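Local coordinates for protein geranyltranstransferase (PDB 2H8O) that probably catalyses the condensation of geranyl diphosphate with isopentenyl diphosphate to give farnesyl diphosphate, at residues 212-217 with 287-292. Numbering follows the deposited sequence.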
loop_
_atom_site.group_PDB
_atom_site.type_symbol
_atom_site.label_atom_id
_atom_site.label_comp_id
_atom_site.label_asym_id
_atom_site.label_seq_id
_atom_site.Cartn_x
_atom_site.Cartn_y
_atom_site.Cartn_z
ATOM N N ASP A 212 9.300 -22.559 -17.186
ATOM C CA ASP A 212 8.099 -21.732 -17.201
ATOM C C ASP A 212 7.898 -21.063 -15.829
ATOM O O ASP A 212 7.498 -19.887 -15.734
ATOM C CB ASP A 212 6.897 -22.591 -17.584
ATOM C CG ASP A 212 5.627 -21.774 -17.743
ATOM O OD1 ASP A 212 5.572 -20.971 -18.698
ATOM O OD2 ASP A 212 4.700 -21.944 -16.918
ATOM N N GLY A 213 8.181 -21.799 -14.764
ATOM C CA GLY A 213 8.051 -21.246 -13.418
ATOM C C GLY A 213 9.022 -20.120 -13.126
ATOM O O GLY A 213 8.669 -19.123 -12.464
ATOM N N ILE A 214 10.257 -20.279 -13.604
ATOM C CA ILE A 214 11.293 -19.268 -13.435
ATOM C C ILE A 214 10.907 -17.992 -14.183
ATOM O O ILE A 214 10.983 -16.888 -13.654
ATOM C CB ILE A 214 12.674 -19.770 -13.918
ATOM C CG1 ILE A 214 13.161 -20.925 -13.037
ATOM C CG2 ILE A 214 13.703 -18.639 -13.910
ATOM C CD1 ILE A 214 14.377 -21.653 -13.602
ATOM N N ILE A 215 10.462 -18.147 -15.429
ATOM C CA ILE A 215 10.098 -16.989 -16.237
ATOM C C ILE A 215 8.982 -16.207 -15.536
ATOM O O ILE A 215 9.011 -14.969 -15.424
ATOM C CB ILE A 215 9.659 -17.448 -17.666
ATOM C CG1 ILE A 215 10.885 -18.029 -18.393
ATOM C CG2 ILE A 215 8.992 -16.307 -18.438
ATOM C CD1 ILE A 215 10.595 -18.776 -19.707
ATOM N N THR A 216 8.013 -16.947 -15.019
ATOM C CA THR A 216 6.877 -16.330 -14.320
ATOM C C THR A 216 7.314 -15.607 -13.052
ATOM O O THR A 216 6.949 -14.437 -12.850
ATOM C CB THR A 216 5.795 -17.379 -14.015
ATOM O OG1 THR A 216 5.260 -17.845 -15.265
ATOM C CG2 THR A 216 4.657 -16.812 -13.123
ATOM N N LEU A 217 8.085 -16.263 -12.189
ATOM C CA LEU A 217 8.457 -15.605 -10.936
ATOM C C LEU A 217 9.353 -14.390 -11.189
ATOM O O LEU A 217 9.245 -13.373 -10.478
ATOM C CB LEU A 217 9.062 -16.574 -9.927
ATOM C CG LEU A 217 10.486 -17.084 -10.067
ATOM C CD1 LEU A 217 11.470 -16.044 -9.520
ATOM C CD2 LEU A 217 10.635 -18.453 -9.335
ATOM N N GLY A 287 17.601 -21.671 -9.608
ATOM C CA GLY A 287 16.595 -21.617 -10.664
ATOM C C GLY A 287 16.719 -20.319 -11.435
ATOM O O GLY A 287 16.022 -19.346 -11.172
ATOM N N THR A 288 17.639 -20.330 -12.389
ATOM C CA THR A 288 17.951 -19.180 -13.210
ATOM C C THR A 288 17.910 -19.662 -14.650
ATOM O O THR A 288 18.205 -20.833 -14.915
ATOM C CB THR A 288 19.362 -18.665 -12.841
ATOM O OG1 THR A 288 19.260 -17.676 -11.815
ATOM C CG2 THR A 288 20.051 -18.091 -14.001
ATOM N N LEU A 289 17.534 -18.795 -15.586
ATOM C CA LEU A 289 17.579 -19.184 -16.995
ATOM C C LEU A 289 19.025 -19.404 -17.462
ATOM O O LEU A 289 19.282 -20.226 -18.329
ATOM C CB LEU A 289 16.875 -18.163 -17.893
ATOM C CG LEU A 289 15.359 -18.014 -17.690
ATOM C CD1 LEU A 289 14.803 -17.110 -18.791
ATOM C CD2 LEU A 289 14.643 -19.365 -17.684
ATOM N N VAL A 290 19.955 -18.642 -16.893
ATOM C CA VAL A 290 21.379 -18.863 -17.144
ATOM C C VAL A 290 21.772 -20.293 -16.750
ATOM O O VAL A 290 22.486 -20.968 -17.492
ATOM C CB VAL A 290 22.249 -17.851 -16.366
ATOM C CG1 VAL A 290 23.724 -18.157 -16.552
ATOM C CG2 VAL A 290 21.915 -16.427 -16.793
ATOM N N ALA A 291 21.294 -20.739 -15.589
ATOM C CA ALA A 291 21.584 -22.089 -15.099
ATOM C C ALA A 291 20.980 -23.152 -16.009
ATOM O O ALA A 291 21.627 -24.163 -16.320
ATOM C CB ALA A 291 21.067 -22.265 -13.677
ATOM N N LEU A 292 19.737 -22.943 -16.432
ATOM C CA LEU A 292 19.054 -23.956 -17.242
ATOM C C LEU A 292 19.501 -23.975 -18.701
ATOM O O LEU A 292 19.647 -25.045 -19.281
ATOM C CB LEU A 292 17.536 -23.786 -17.157
ATOM C CG LEU A 292 16.930 -23.970 -15.766
ATOM C CD1 LEU A 292 15.443 -24.259 -15.885
ATOM C CD2 LEU A 292 17.625 -25.088 -14.992
#
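I214, near the start of helix 211-237, lies with its CA 6.4 Å from that of G287, which with T288 at the N-cap position forms the non-helical lead into the short helix 289-293. The side chain of I214 points toward this segment and supplies most of what helix 211-237 contributes. With CG1 anti to its own carbonyl carbon (chi1 -66°) and the chain then extended, CD1 of I214 reaches the backbone, 3.5 Å from G287 C and 3.7 Å from T288 N. The same methyl meets L292 tip to tip, I214 CD1 to L292 CD1 being 3.6 Å. The side chains of I214 and L289 slide past each other in opposite directions, bringing I214 CG2 within 4.0 Å of L289 CD2. One residue on, I215 crosses L289 at about a right angle, its CG1 4.0 Å from L289 CD1. L289 also touches E211 and Q218 of helix 211-237 and W297 of helix 295-312, while V290 packs on helix 241-267. Methyl and methylene groups packed on one another and on the G287-T288 peptide thus join helix 289-293 to the N-terminal end of helix 211-237 at the surface of the mainly helical prenyltransferase fold, through van der Waals and hydrophobic packing rather than directional polar bonds.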